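Local coordinates for protein putative acyl-CoA thioester hydrolase (Yersinia pestis KIM10+, PDB 5DM5) that probably hydrolyses acyl-CoA thioesters, as a hexameric member of the hot-dog-fold thioesterases, at residues E21-T26 against A53-E58; V65-D70 against V124-A129; V84-R89 against I102-K107. All blocks are in the same frame, centred on the assembly; numbering follows the deposited sequence.

Interaction 1 (E21-T26 against A53-E58); sequences ELVLRT and AIQAKE
The side-chain amide of Gln55 and the carboxylate of Glu21 meet with their planes only 29° apart. On one side of the amide plane lie CB and OE1 of Glu21; on the other lies CG1 of Val23, 3.4 Å from Gln55 OE1. Gln55 reaches out from the helix because CG stands opposite its backbone N (chi1 -173°) and the chain beyond runs extended, bringing NE2 into a weak hydrogen bond with Ala88 O on the neighbouring strand. Behind the polar groups, the CD1 tip of Ile54 lies against Val23 O, with Val23 CB and Ile54 CB 4.5 Å apart. This is the hot-dog arrangement, a central helix held against a curved antiparallel sheet; here it meets an outer strand, the axes of 21-26 and 53-58 approaching to 8.6 Å at 140°. Val23 and Leu24 make a classic beta bulge opposite Cys86, and Val23 O receives a hydrogen bond from Arg25 NH1 of the second subunit. Two carboxylates come close: Glu21 OE1 lies 4.0 Å from Glu58 OE1. Such proximity would probably raise the proton affinity of one carboxylate, an effect that a long, weak ion pair from Glu21 OE2 to Arg25 of the second subunit may offset in part.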
ATOM      1  N   GLU B  21       2.207  -3.241  28.381  1.00 37.10           N
ATOM      2  CA  GLU B  21       1.014  -2.589  27.848  1.00 38.58           C
ATOM      3  C   GLU B  21       0.801  -2.937  26.391  1.00 40.10           C
ATOM      4  O   GLU B  21       1.725  -2.815  25.602  1.00 42.02           O
ATOM      5  CB  GLU B  21       1.143  -1.063  27.953  1.00 42.06           C
ATOM      6  CG  GLU B  21      -0.121  -0.312  27.533  1.00 47.88           C
ATOM      7  CD  GLU B  21       0.087   1.174  27.286  1.00 47.37           C
ATOM      8  OE1 GLU B  21       1.253   1.627  27.223  1.00 41.74           O
ATOM      9  OE2 GLU B  21      -0.935   1.890  27.180  1.00 48.34           O
ATOM     10  N   LEU B  22      -0.425  -3.260  26.002  1.00 40.78           N
ATOM     11  CA  LEU B  22      -0.699  -3.509  24.597  1.00 38.18           C
ATOM     12  C   LEU B  22      -0.563  -2.211  23.846  1.00 38.59           C
ATOM     13  O   LEU B  22      -1.368  -1.322  23.996  1.00 44.44           O
ATOM     14  CB  LEU B  22      -2.098  -4.081  24.393  1.00 40.13           C
ATOM     15  CG  LEU B  22      -2.544  -4.322  22.948  1.00 41.62           C
ATOM     16  CD1 LEU B  22      -1.637  -5.309  22.241  1.00 44.03           C
ATOM     17  CD2 LEU B  22      -3.960  -4.810  22.933  1.00 43.27           C
ATOM     18  N   VAL B  23       0.494  -2.080  23.075  1.00 36.46           N
ATOM     19  CA  VAL B  23       0.707  -0.888  22.288  1.00 39.16           C
ATOM     20  C   VAL B  23       0.223  -1.049  20.841  1.00 42.88           C
ATOM     21  O   VAL B  23      -0.164  -0.072  20.202  1.00 40.54           O
ATOM     22  CB  VAL B  23       2.173  -0.484  22.331  1.00 36.83           C
ATOM     23  CG1 VAL B  23       2.480   0.193  23.648  1.00 40.63           C
ATOM     24  CG2 VAL B  23       3.057  -1.700  22.128  1.00 39.63           C
ATOM     25  N   LEU B  24       0.301  -2.263  20.302  1.00 43.42           N
ATOM     26  CA  LEU B  24      -0.125  -2.506  18.923  1.00 42.14           C
ATOM     27  C   LEU B  24      -0.878  -3.821  18.763  1.00 39.49           C
ATOM     28  O   LEU B  24      -0.517  -4.819  19.365  1.00 40.96           O
ATOM     29  CB  LEU B  24       1.084  -2.468  18.013  1.00 42.72           C
ATOM     30  CG  LEU B  24       0.973  -1.599  16.777  1.00 39.70           C
ATOM     31  CD1 LEU B  24       2.255  -1.772  16.062  1.00 44.23           C
ATOM     32  CD2 LEU B  24      -0.154  -2.079  15.907  1.00 40.93           C
ATOM     33  N   ARG B  25      -1.949  -3.820  17.980  1.00 39.11           N
ATOM     34  CA  ARG B  25      -2.697  -5.046  17.798  1.00 37.06           C
ATOM     35  C   ARG B  25      -3.231  -5.163  16.377  1.00 38.15           C
ATOM     36  O   ARG B  25      -4.239  -4.563  16.048  1.00 39.94           O
ATOM     37  CB  ARG B  25      -3.844  -5.065  18.784  1.00 37.55           C
ATOM     38  CG  ARG B  25      -4.273  -6.410  19.254  1.00 42.22           C
ATOM     39  CD  ARG B  25      -5.384  -6.213  20.236  1.00 47.35           C
ATOM     40  NE  ARG B  25      -5.468  -7.289  21.212  1.00 50.01           N
ATOM     41  CZ  ARG B  25      -6.064  -8.445  20.993  1.00 53.60           C
ATOM     42  NH1 ARG B  25      -6.556  -8.723  19.798  1.00 55.29           N
ATOM     43  NH2 ARG B  25      -6.097  -9.347  21.949  1.00 53.56           N
ATOM     44  N   THR B  26      -2.589  -5.942  15.525  1.00 40.32           N
ATOM     45  CA  THR B  26      -3.029  -5.990  14.138  1.00 42.52           C
ATOM     46  C   THR B  26      -3.244  -7.423  13.668  1.00 45.35           C
ATOM     47  O   THR B  26      -2.944  -8.365  14.383  1.00 47.55           O
ATOM     48  CB  THR B  26      -2.029  -5.257  13.187  1.00 41.40           C
ATOM     49  OG1 THR B  26      -0.693  -5.705  13.425  1.00 44.57           O
ATOM     50  CG2 THR B  26      -2.074  -3.764  13.416  1.00 37.37           C
ATOM     51  N   ALA B  53       7.423   2.684  19.853  1.00 37.90           N
ATOM     52  CA  ALA B  53       7.447   4.115  19.614  1.00 37.46           C
ATOM     53  C   ALA B  53       6.246   4.802  20.221  1.00 44.23           C
ATOM     54  O   ALA B  53       6.331   5.951  20.657  1.00 51.55           O
ATOM     55  CB  ALA B  53       7.496   4.387  18.142  1.00 38.16           C
ATOM     56  N   ILE B  54       5.125   4.095  20.273  1.00 43.69           N
ATOM     57  CA  ILE B  54       3.924   4.660  20.881  1.00 44.59           C
ATOM     58  C   ILE B  54       4.149   5.005  22.342  1.00 46.17           C
ATOM     59  O   ILE B  54       4.046   6.164  22.765  1.00 46.89           O
ATOM     60  CB  ILE B  54       2.737   3.681  20.801  1.00 45.11           C
ATOM     61  CG1 ILE B  54       2.317   3.459  19.345  1.00 45.11           C
ATOM     62  CG2 ILE B  54       1.564   4.195  21.613  1.00 53.26           C
ATOM     63  CD1 ILE B  54       1.136   2.525  19.176  1.00 39.97           C
ATOM     64  N   GLN B  55       4.505   3.982  23.097  1.00 42.52           N
ATOM     65  CA  GLN B  55       4.710   4.137  24.506  1.00 42.42           C
ATOM     66  C   GLN B  55       5.831   5.105  24.818  1.00 47.42           C
ATOM     67  O   GLN B  55       5.747   5.864  25.774  1.00 52.02           O
ATOM     68  CB  GLN B  55       4.945   2.771  25.101  1.00 41.96           C
ATOM     69  CG  GLN B  55       5.017   2.744  26.583  1.00 45.17           C
ATOM     70  CD  GLN B  55       4.789   1.353  27.076  1.00 39.58           C
ATOM     71  OE1 GLN B  55       3.757   0.758  26.775  1.00 40.08           O
ATOM     72  NE2 GLN B  55       5.745   0.806  27.802  1.00 43.87           N
ATOM     73  N   ALA B  56       6.860   5.123  23.986  1.00 49.63           N
ATOM     74  CA  ALA B  56       7.933   6.107  24.155  1.00 48.11           C
ATOM     75  C   ALA B  56       7.425   7.545  23.970  1.00 48.20           C
ATOM     76  O   ALA B  56       7.838   8.436  24.687  1.00 51.58           O
ATOM     77  CB  ALA B  56       9.074   5.826  23.207  1.00 49.73           C
ATOM     78  N   LYS B  57       6.603   7.797  22.959  1.00 50.01           N
ATOM     79  CA  LYS B  57       6.027   9.137  22.820  1.00 53.41           C
ATOM     80  C   LYS B  57       5.067   9.511  23.928  1.00 53.96           C
ATOM     81  O   LYS B  57       4.889  10.692  24.235  1.00 54.71           O
ATOM     82  CB  LYS B  57       5.281   9.306  21.506  1.00 56.74           C
ATOM     83  CG  LYS B  57       6.130   9.498  20.300  1.00 61.05           C
ATOM     84  CD  LYS B  57       5.195   9.828  19.160  1.00 73.95           C
ATOM     85  CE  LYS B  57       4.355  11.079  19.493  1.00 77.29           C
ATOM     86  NZ  LYS B  57       5.133  12.359  19.575  1.00 71.86           N
ATOM     87  N   GLU B  58       4.407   8.516  24.501  1.00 54.07           N
ATOM     88  CA  GLU B  58       3.533   8.787  25.638  1.00 58.24           C
ATOM     89  C   GLU B  58       4.359   9.210  26.848  1.00 59.50           C
ATOM     90  O   GLU B  58       4.026  10.177  27.538  1.00 59.14           O
ATOM     91  CB  GLU B  58       2.693   7.564  25.992  1.00 58.70           C
ATOM     92  CG  GLU B  58       1.696   7.150  24.936  1.00 58.24           C
ATOM     93  CD  GLU B  58       0.886   5.974  25.404  1.00 61.17           C
ATOM     94  OE1 GLU B  58       1.135   5.524  26.543  1.00 62.70           O
ATOM     95  OE2 GLU B  58       0.022   5.487  24.646  1.00 62.10           O
TER

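Interaction 2 (V65-D70 against V124-A129); sequences VTVRVD and VFTYVA
Val69 and Phe125 run side by side in the hot-dog sheet, where strand 64-74 borders strand 118-129 in antiparallel pairing. They form a non-hydrogen-bonded pair, and Val69 CG1, turned opposite the backbone N (chi1 -178°), lies over one face of the Phe125 ring in a CH-pi contact, 3.9 Å from the ring centroid and 21° off its normal. Thr66 and Tyr127 repeat the parallel posture further along the same face: Thr66 OG1 approaches Tyr127 CE1 obliquely at 3.3 Å, while Thr66 CG2 lies above the Tyr127 ring plane, offset toward the rim. The phenol itself is fixed by a hydrogen bond between Tyr127 OH and Asp49 O on the central helix, which this face of the sheet covers. Between the two pairs the register slips by one residue. Val67 and Arg68 both face Thr126 in a classic beta bulge. Thr126 O accepts the backbone N-H of Arg68 and also that of Val67, although the latter bond is modelled very short and its length is less certain. On the reverse face Arg68 lies alongside Thr126, CB to CB at 3.5 Å, before its extended chain continues to a salt bridge within its own strand, Arg68 NE to Asp70 OD1 at 3.3 Å. Val69 also pairs with a strand of the third subunit, so the sheet continues across that interface. Beside the bulge, Val67 crosses Val128 at about a right angle, with Val67 CG1 3.6 Å from Val128 CG2.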
ATOM      1  N   VAL B  65      13.407   8.385  19.004  1.00 39.79           N
ATOM      2  CA  VAL B  65      14.016   7.753  17.849  1.00 35.89           C
ATOM      3  C   VAL B  65      14.539   6.366  18.259  1.00 38.95           C
ATOM      4  O   VAL B  65      15.128   6.225  19.329  1.00 40.04           O
ATOM      5  CB  VAL B  65      15.149   8.639  17.279  1.00 39.71           C
ATOM      6  CG1 VAL B  65      15.976   7.884  16.273  1.00 45.06           C
ATOM      7  CG2 VAL B  65      14.583   9.908  16.635  1.00 39.37           C
ATOM      8  N   THR B  66      14.301   5.334  17.454  1.00 35.11           N
ATOM      9  CA  THR B  66      14.847   4.027  17.803  1.00 36.83           C
ATOM     10  C   THR B  66      16.340   4.155  17.638  1.00 37.35           C
ATOM     11  O   THR B  66      16.776   4.700  16.632  1.00 41.19           O
ATOM     12  CB  THR B  66      14.354   2.867  16.900  1.00 34.28           C
ATOM     13  OG1 THR B  66      12.954   2.992  16.624  1.00 30.71           O
ATOM     14  CG2 THR B  66      14.647   1.512  17.565  1.00 31.21           C
ATOM     15  N   VAL B  67      17.140   3.686  18.593  1.00 36.01           N
ATOM     16  CA  VAL B  67      18.598   3.805  18.423  1.00 37.26           C
ATOM     17  C   VAL B  67      19.292   2.472  18.474  1.00 35.07           C
ATOM     18  O   VAL B  67      20.435   2.345  18.073  1.00 36.01           O
ATOM     19  CB  VAL B  67      19.291   4.706  19.481  1.00 42.49           C
ATOM     20  CG1 VAL B  67      18.822   6.132  19.336  1.00 48.79           C
ATOM     21  CG2 VAL B  67      19.085   4.208  20.889  1.00 35.86           C
ATOM     22  N   ARG B  68      18.621   1.484  19.034  1.00 37.75           N
ATOM     23  CA  ARG B  68      19.265   0.197  19.203  1.00 36.61           C
ATOM     24  C   ARG B  68      18.187  -0.887  19.269  1.00 36.75           C
ATOM     25  O   ARG B  68      17.073  -0.614  19.663  1.00 36.15           O
ATOM     26  CB  ARG B  68      20.112   0.244  20.472  1.00 43.09           C
ATOM     27  CG  ARG B  68      21.042  -0.901  20.791  1.00 46.08           C
ATOM     28  CD  ARG B  68      21.761  -0.523  22.085  1.00 51.68           C
ATOM     29  NE  ARG B  68      22.888  -1.379  22.427  1.00 61.85           N
ATOM     30  CZ  ARG B  68      24.136  -1.159  22.029  1.00 65.07           C
ATOM     31  NH1 ARG B  68      24.418  -0.105  21.277  1.00 64.37           N
ATOM     32  NH2 ARG B  68      25.103  -1.988  22.394  1.00 70.48           N
ATOM     33  N   VAL B  69      18.489  -2.092  18.816  1.00 38.84           N
ATOM     34  CA  VAL B  69      17.573  -3.218  18.964  1.00 38.23           C
ATOM     35  C   VAL B  69      18.393  -4.378  19.496  1.00 42.75           C
ATOM     36  O   VAL B  69      19.412  -4.748  18.918  1.00 41.56           O
ATOM     37  CB  VAL B  69      16.898  -3.631  17.672  1.00 36.45           C
ATOM     38  CG1 VAL B  69      15.942  -4.770  17.968  1.00 34.95           C
ATOM     39  CG2 VAL B  69      16.144  -2.472  17.104  1.00 37.66           C
ATOM     40  N   ASP B  70      17.982  -4.936  20.620  1.00 41.90           N
ATOM     41  CA  ASP B  70      18.826  -5.907  21.269  1.00 41.07           C
ATOM     42  C   ASP B  70      18.174  -7.289  21.320  1.00 43.66           C
ATOM     43  O   ASP B  70      16.984  -7.410  21.603  1.00 40.46           O
ATOM     44  CB  ASP B  70      19.088  -5.414  22.691  1.00 42.53           C
ATOM     45  CG  ASP B  70      19.801  -4.078  22.729  1.00 44.15           C
ATOM     46  OD1 ASP B  70      20.832  -3.935  22.042  1.00 48.96           O
ATOM     47  OD2 ASP B  70      19.274  -3.146  23.393  1.00 39.74           O
ATOM     48  N   VAL B 124      14.601  -6.354  22.889  1.00 38.51           N
ATOM     49  CA  VAL B 124      14.768  -5.227  23.790  1.00 38.75           C
ATOM     50  C   VAL B 124      15.208  -3.983  23.017  1.00 38.22           C
ATOM     51  O   VAL B 124      16.361  -3.807  22.644  1.00 36.63           O
ATOM     52  CB  VAL B 124      15.774  -5.553  24.898  1.00 42.88           C
ATOM     53  CG1 VAL B 124      15.915  -4.381  25.847  1.00 36.21           C
ATOM     54  CG2 VAL B 124      15.323  -6.797  25.653  1.00 44.90           C
ATOM     55  N   PHE B 125      14.246  -3.095  22.845  1.00 35.96           N
ATOM     56  CA  PHE B 125      14.385  -1.909  22.028  1.00 36.36           C
ATOM     57  C   PHE B 125      14.881  -0.683  22.747  1.00 38.83           C
ATOM     58  O   PHE B 125      14.495  -0.446  23.876  1.00 42.77           O
ATOM     59  CB  PHE B 125      13.032  -1.619  21.410  1.00 41.82           C
ATOM     60  CG  PHE B 125      12.772  -2.412  20.186  1.00 39.31           C
ATOM     61  CD1 PHE B 125      12.653  -3.776  20.256  1.00 34.58           C
ATOM     62  CD2 PHE B 125      12.633  -1.784  18.968  1.00 36.83           C
ATOM     63  CE1 PHE B 125      12.429  -4.497  19.138  1.00 36.63           C
ATOM     64  CE2 PHE B 125      12.396  -2.504  17.847  1.00 36.19           C
ATOM     65  CZ  PHE B 125      12.294  -3.864  17.927  1.00 35.91           C
ATOM     66  N   THR B 126      15.700   0.131  22.084  1.00 37.41           N
ATOM     67  CA  THR B 126      16.221   1.336  22.733  1.00 38.36           C
ATOM     68  C   THR B 126      15.905   2.585  21.926  1.00 40.15           C
ATOM     69  O   THR B 126      16.407   2.744  20.790  1.00 40.35           O
ATOM     70  CB  THR B 126      17.750   1.282  22.903  1.00 39.19           C
ATOM     71  OG1 THR B 126      18.155   0.031  23.485  1.00 43.20           O
ATOM     72  CG2 THR B 126      18.220   2.444  23.743  1.00 35.24           C
ATOM     73  N   TYR B 127      15.101   3.471  22.529  1.00 43.90           N
ATOM     74  CA  TYR B 127      14.652   4.728  21.895  1.00 44.06           C
ATOM     75  C   TYR B 127      15.244   5.904  22.641  1.00 42.62           C
ATOM     76  O   TYR B 127      15.665   5.765  23.790  1.00 45.88           O
ATOM     77  CB  TYR B 127      13.124   4.898  21.907  1.00 44.13           C
ATOM     78  CG  TYR B 127      12.318   3.834  21.214  1.00 38.38           C
ATOM     79  CD1 TYR B 127      11.833   4.013  19.936  1.00 35.66           C
ATOM     80  CD2 TYR B 127      12.012   2.661  21.872  1.00 37.64           C
ATOM     81  CE1 TYR B 127      11.089   3.037  19.327  1.00 35.14           C
ATOM     82  CE2 TYR B 127      11.278   1.689  21.276  1.00 37.49           C
ATOM     83  CZ  TYR B 127      10.814   1.870  20.005  1.00 36.40           C
ATOM     84  OH  TYR B 127      10.070   0.861  19.423  1.00 36.87           O
ATOM     85  N   VAL B 128      15.214   7.078  22.023  1.00 40.52           N
ATOM     86  CA  VAL B 128      15.764   8.273  22.657  1.00 45.80           C
ATOM     87  C   VAL B 128      14.955   9.579  22.490  1.00 50.42           C
ATOM     88  O   VAL B 128      14.710   9.998  21.362  1.00 51.86           O
ATOM     89  CB  VAL B 128      17.179   8.510  22.116  1.00 45.25           C
ATOM     90  CG1 VAL B 128      17.677   9.893  22.494  1.00 51.31           C
ATOM     91  CG2 VAL B 128      18.128   7.428  22.616  1.00 44.03           C
ATOM     92  N   ALA B 129      14.567  10.240  23.584  1.00 47.36           N
ATOM     93  CA  ALA B 129      13.837  11.494  23.440  1.00 47.37           C
ATOM     94  C   ALA B 129      14.752  12.560  22.853  1.00 51.14           C
ATOM     95  O   ALA B 129      15.774  12.924  23.436  1.00 53.14           O
ATOM     96  CB  ALA B 129      13.282  11.942  24.749  1.00 49.87           C
TER

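Interaction 3 (V84-R89 against I102-K107); sequences VCCYAR and IEVWVK
Tyr87 and Trp105 share the same first torsion: each CG stands beside its backbone N and opposite the carbonyl carbon (chi1 -69° and -63°). The rings are thereby brought together on one face of a beta hairpin, strands 83-93 and 97-106 of the hot-dog sheet. They meet obliquely, with Tyr87 CD2 4.0 Å from Trp105 CD1 and the planes 83° apart. Glu103 joins this row with an extended chain whose two oxygens divide the work. OE1 accepts a hydrogen bond from Trp105 NE1 at 2.9 Å, arriving on the anti side of the carboxylate and near the indole plane, which helps fix the rotation of the indole. OE2 sits at the edge of the Arg89 guanidinium, with Arg89 NH1 3.8 Å away in a long salt bridge and the two planes almost perpendicular. Two backbone hydrogen bonds each link Cys85 with Trp105 and Tyr87 with Glu103. The opposite face is apolar and meets the central helix: Val84 CG1 touches Val104 CG1 at 3.7 Å, Ala88 packs on Ile102, and Met48 reaches both Ile102 and Val104. Beyond the Cys85-Trp105 pair, Cys85 SG lies 4.1 Å from Lys107 CB.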
ATOM      1  N   VAL B  84      -1.794 -10.377  15.530  1.00 49.98           N
ATOM      2  CA  VAL B  84      -0.461 -10.017  16.007  1.00 44.02           C
ATOM      3  C   VAL B  84      -0.543  -8.931  17.073  1.00 44.38           C
ATOM      4  O   VAL B  84      -0.990  -7.826  16.783  1.00 48.28           O
ATOM      5  CB  VAL B  84       0.416  -9.501  14.835  1.00 43.42           C
ATOM      6  CG1 VAL B  84       1.783  -9.065  15.325  1.00 43.21           C
ATOM      7  CG2 VAL B  84       0.530 -10.550  13.724  1.00 43.80           C
ATOM      8  N   CYS B  85      -0.116  -9.236  18.294  1.00 43.10           N
ATOM      9  CA  CYS B  85      -0.186  -8.291  19.411  1.00 41.62           C
ATOM     10  C   CYS B  85       1.185  -7.819  19.918  1.00 41.76           C
ATOM     11  O   CYS B  85       2.094  -8.635  20.058  1.00 42.28           O
ATOM     12  CB  CYS B  85      -0.959  -8.904  20.578  1.00 42.33           C
ATOM     13  SG  CYS B  85      -2.543  -9.593  20.151  1.00 54.65           S
ATOM     14  N   CYS B  86       1.345  -6.508  20.140  1.00 41.72           N
ATOM     15  CA  CYS B  86       2.552  -5.943  20.778  1.00 38.58           C
ATOM     16  C   CYS B  86       2.314  -5.483  22.198  1.00 38.22           C
ATOM     17  O   CYS B  86       1.422  -4.703  22.453  1.00 39.63           O
ATOM     18  CB  CYS B  86       3.117  -4.720  20.053  1.00 36.56           C
ATOM     19  SG  CYS B  86       3.946  -4.931  18.506  1.00 56.36           S
ATOM     20  N   TYR B  87       3.128  -5.966  23.119  1.00 39.70           N
ATOM     21  CA  TYR B  87       3.078  -5.532  24.503  1.00 39.26           C
ATOM     22  C   TYR B  87       4.429  -4.908  24.851  1.00 40.49           C
ATOM     23  O   TYR B  87       5.452  -5.572  24.817  1.00 47.10           O
ATOM     24  CB  TYR B  87       2.725  -6.699  25.435  1.00 41.28           C
ATOM     25  CG  TYR B  87       1.312  -7.192  25.274  1.00 38.65           C
ATOM     26  CD1 TYR B  87       0.325  -6.809  26.169  1.00 40.12           C
ATOM     27  CD2 TYR B  87       0.958  -8.010  24.222  1.00 42.69           C
ATOM     28  CE1 TYR B  87      -0.976  -7.237  26.032  1.00 44.40           C
ATOM     29  CE2 TYR B  87      -0.353  -8.450  24.064  1.00 45.41           C
ATOM     30  CZ  TYR B  87      -1.316  -8.059  24.976  1.00 49.04           C
ATOM     31  OH  TYR B  87      -2.622  -8.486  24.833  1.00 50.44           O
ATOM     32  N   ALA B  88       4.446  -3.634  25.191  1.00 35.62           N
ATOM     33  CA  ALA B  88       5.703  -2.970  25.465  1.00 36.78           C
ATOM     34  C   ALA B  88       5.836  -2.695  26.946  1.00 42.70           C
ATOM     35  O   ALA B  88       4.855  -2.395  27.610  1.00 46.80           O
ATOM     36  CB  ALA B  88       5.807  -1.703  24.681  1.00 37.19           C
ATOM     37  N   ARG B  89       7.040  -2.855  27.479  1.00 42.79           N
ATOM     38  CA  ARG B  89       7.293  -2.536  28.873  1.00 43.08           C
ATOM     39  C   ARG B  89       8.519  -1.704  29.008  1.00 45.82           C
ATOM     40  O   ARG B  89       9.591  -2.196  28.702  1.00 47.08           O
ATOM     41  CB  ARG B  89       7.579  -3.783  29.684  1.00 44.81           C
ATOM     42  CG  ARG B  89       6.697  -4.911  29.455  1.00 47.80           C
ATOM     43  CD  ARG B  89       7.417  -6.160  29.810  1.00 51.79           C
ATOM     44  NE  ARG B  89       8.312  -5.959  30.938  1.00 49.94           N
ATOM     45  CZ  ARG B  89       9.174  -6.877  31.348  1.00 52.58           C
ATOM     46  NH1 ARG B  89       9.213  -8.059  30.746  1.00 52.65           N
ATOM     47  NH2 ARG B  89       9.975  -6.630  32.367  1.00 58.84           N
ATOM     48  N   ILE B 102       9.916  -5.486  24.418  1.00 45.55           N
ATOM     49  CA  ILE B 102       8.745  -5.615  23.552  1.00 42.83           C
ATOM     50  C   ILE B 102       8.442  -7.055  23.219  1.00 43.52           C
ATOM     51  O   ILE B 102       9.323  -7.795  22.781  1.00 48.39           O
ATOM     52  CB  ILE B 102       8.938  -4.829  22.241  1.00 42.92           C
ATOM     53  CG1 ILE B 102       9.118  -3.341  22.563  1.00 48.91           C
ATOM     54  CG2 ILE B 102       7.749  -5.013  21.325  1.00 41.75           C
ATOM     55  CD1 ILE B 102       9.344  -2.439  21.362  1.00 43.99           C
ATOM     56  N   GLU B 103       7.168  -7.409  23.363  1.00 42.02           N
ATOM     57  CA  GLU B 103       6.689  -8.772  23.186  1.00 45.14           C
ATOM     58  C   GLU B 103       5.678  -8.884  22.050  1.00 42.07           C
ATOM     59  O   GLU B 103       4.731  -8.119  22.004  1.00 45.24           O
ATOM     60  CB  GLU B 103       6.001  -9.200  24.491  1.00 54.00           C
ATOM     61  CG  GLU B 103       6.838  -9.006  25.777  1.00 61.99           C
ATOM     62  CD  GLU B 103       6.087  -9.396  27.053  1.00 52.36           C
ATOM     63  OE1 GLU B 103       4.926  -9.851  26.969  1.00 55.65           O
ATOM     64  OE2 GLU B 103       6.656  -9.239  28.148  1.00 57.02           O
ATOM     65  N   VAL B 104       5.797  -9.894  21.200  1.00 39.11           N
ATOM     66  CA  VAL B 104       4.837 -10.081  20.115  1.00 38.92           C
ATOM     67  C   VAL B 104       4.229 -11.449  20.259  1.00 42.70           C
ATOM     68  O   VAL B 104       4.909 -12.470  20.097  1.00 46.19           O
ATOM     69  CB  VAL B 104       5.464  -9.950  18.711  1.00 35.14           C
ATOM     70  CG1 VAL B 104       4.440 -10.273  17.654  1.00 33.97           C
ATOM     71  CG2 VAL B 104       5.964  -8.570  18.494  1.00 34.13           C
ATOM     72  N   TRP B 105       2.932 -11.443  20.537  1.00 43.63           N
ATOM     73  CA  TRP B 105       2.154 -12.641  20.794  1.00 46.15           C
ATOM     74  C   TRP B 105       1.135 -12.823  19.692  1.00 44.21           C
ATOM     75  O   TRP B 105       0.764 -11.856  19.066  1.00 49.01           O
ATOM     76  CB  TRP B 105       1.437 -12.531  22.147  1.00 52.74           C
ATOM     77  CG  TRP B 105       2.340 -12.423  23.385  1.00 50.98           C
ATOM     78  CD1 TRP B 105       3.070 -11.326  23.776  1.00 49.72           C
ATOM     79  CD2 TRP B 105       2.578 -13.431  24.385  1.00 49.24           C
ATOM     80  NE1 TRP B 105       3.746 -11.598  24.941  1.00 48.73           N
ATOM     81  CE2 TRP B 105       3.467 -12.881  25.333  1.00 50.53           C
ATOM     82  CE3 TRP B 105       2.135 -14.746  24.563  1.00 47.90           C
ATOM     83  CZ2 TRP B 105       3.917 -13.598  26.441  1.00 55.59           C
ATOM     84  CZ3 TRP B 105       2.587 -15.454  25.660  1.00 47.46           C
ATOM     85  CH2 TRP B 105       3.466 -14.880  26.585  1.00 51.69           C
ATOM     86  N   VAL B 106       0.693 -14.035  19.413  1.00 44.62           N
ATOM     87  CA  VAL B 106      -0.371 -14.179  18.428  1.00 51.65           C
ATOM     88  C   VAL B 106      -1.636 -14.561  19.175  1.00 61.21           C
ATOM     89  O   VAL B 106      -1.622 -15.490  19.968  1.00 64.53           O
ATOM     90  CB  VAL B 106      -0.056 -15.235  17.377  1.00 59.16           C
ATOM     91  CG1 VAL B 106      -1.190 -15.340  16.396  1.00 63.31           C
ATOM     92  CG2 VAL B 106       1.260 -14.909  16.676  1.00 58.93           C
ATOM     93  N   LYS B 107      -2.746 -13.885  18.899  1.00 64.10           N
ATOM     94  CA  LYS B 107      -3.985 -14.159  19.629  1.00 69.70           C
ATOM     95  C   LYS B 107      -4.768 -15.378  19.139  1.00 76.65           C
ATOM     96  O   LYS B 107      -5.192 -16.212  19.935  1.00 83.23           O
ATOM     97  CB  LYS B 107      -4.881 -12.922  19.579  1.00 66.39           C
ATOM     98  CG  LYS B 107      -6.199 -13.088  20.313  1.00 73.98           C
ATOM     99  CD  LYS B 107      -7.006 -11.835  20.337  1.00 66.85           C
ATOM    100  CE  LYS B 107      -8.374 -11.988  21.019  1.00 68.98           C
ATOM    101  NZ  LYS B 107      -9.076 -10.695  21.008  1.00 62.62           N
TER

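How the interactions relate
From the N terminus, strand 21-27 is met first, and interaction 1 closes its loop when helix 43-60 returns against it. Only then does interaction 2 open on strand 64-74; it closes last, on strand 118-129, and the hairpin of interaction 3 is nested wholly within that long loop. All three reach one sheet, with strand order 21-27, 83-93, 97-106, 118-129, 64-74, so interactions 1 and 2 involve its two outermost strands within the chain and interaction 3 its middle. Neighbouring contacts touch: Leu24 O lies 2.6 Å from Cys86 N, a probable hydrogen bond, Ile102 CD1 packs 3.6 Å from Phe125 CG, and Tyr127 reaches the helix at Ala53.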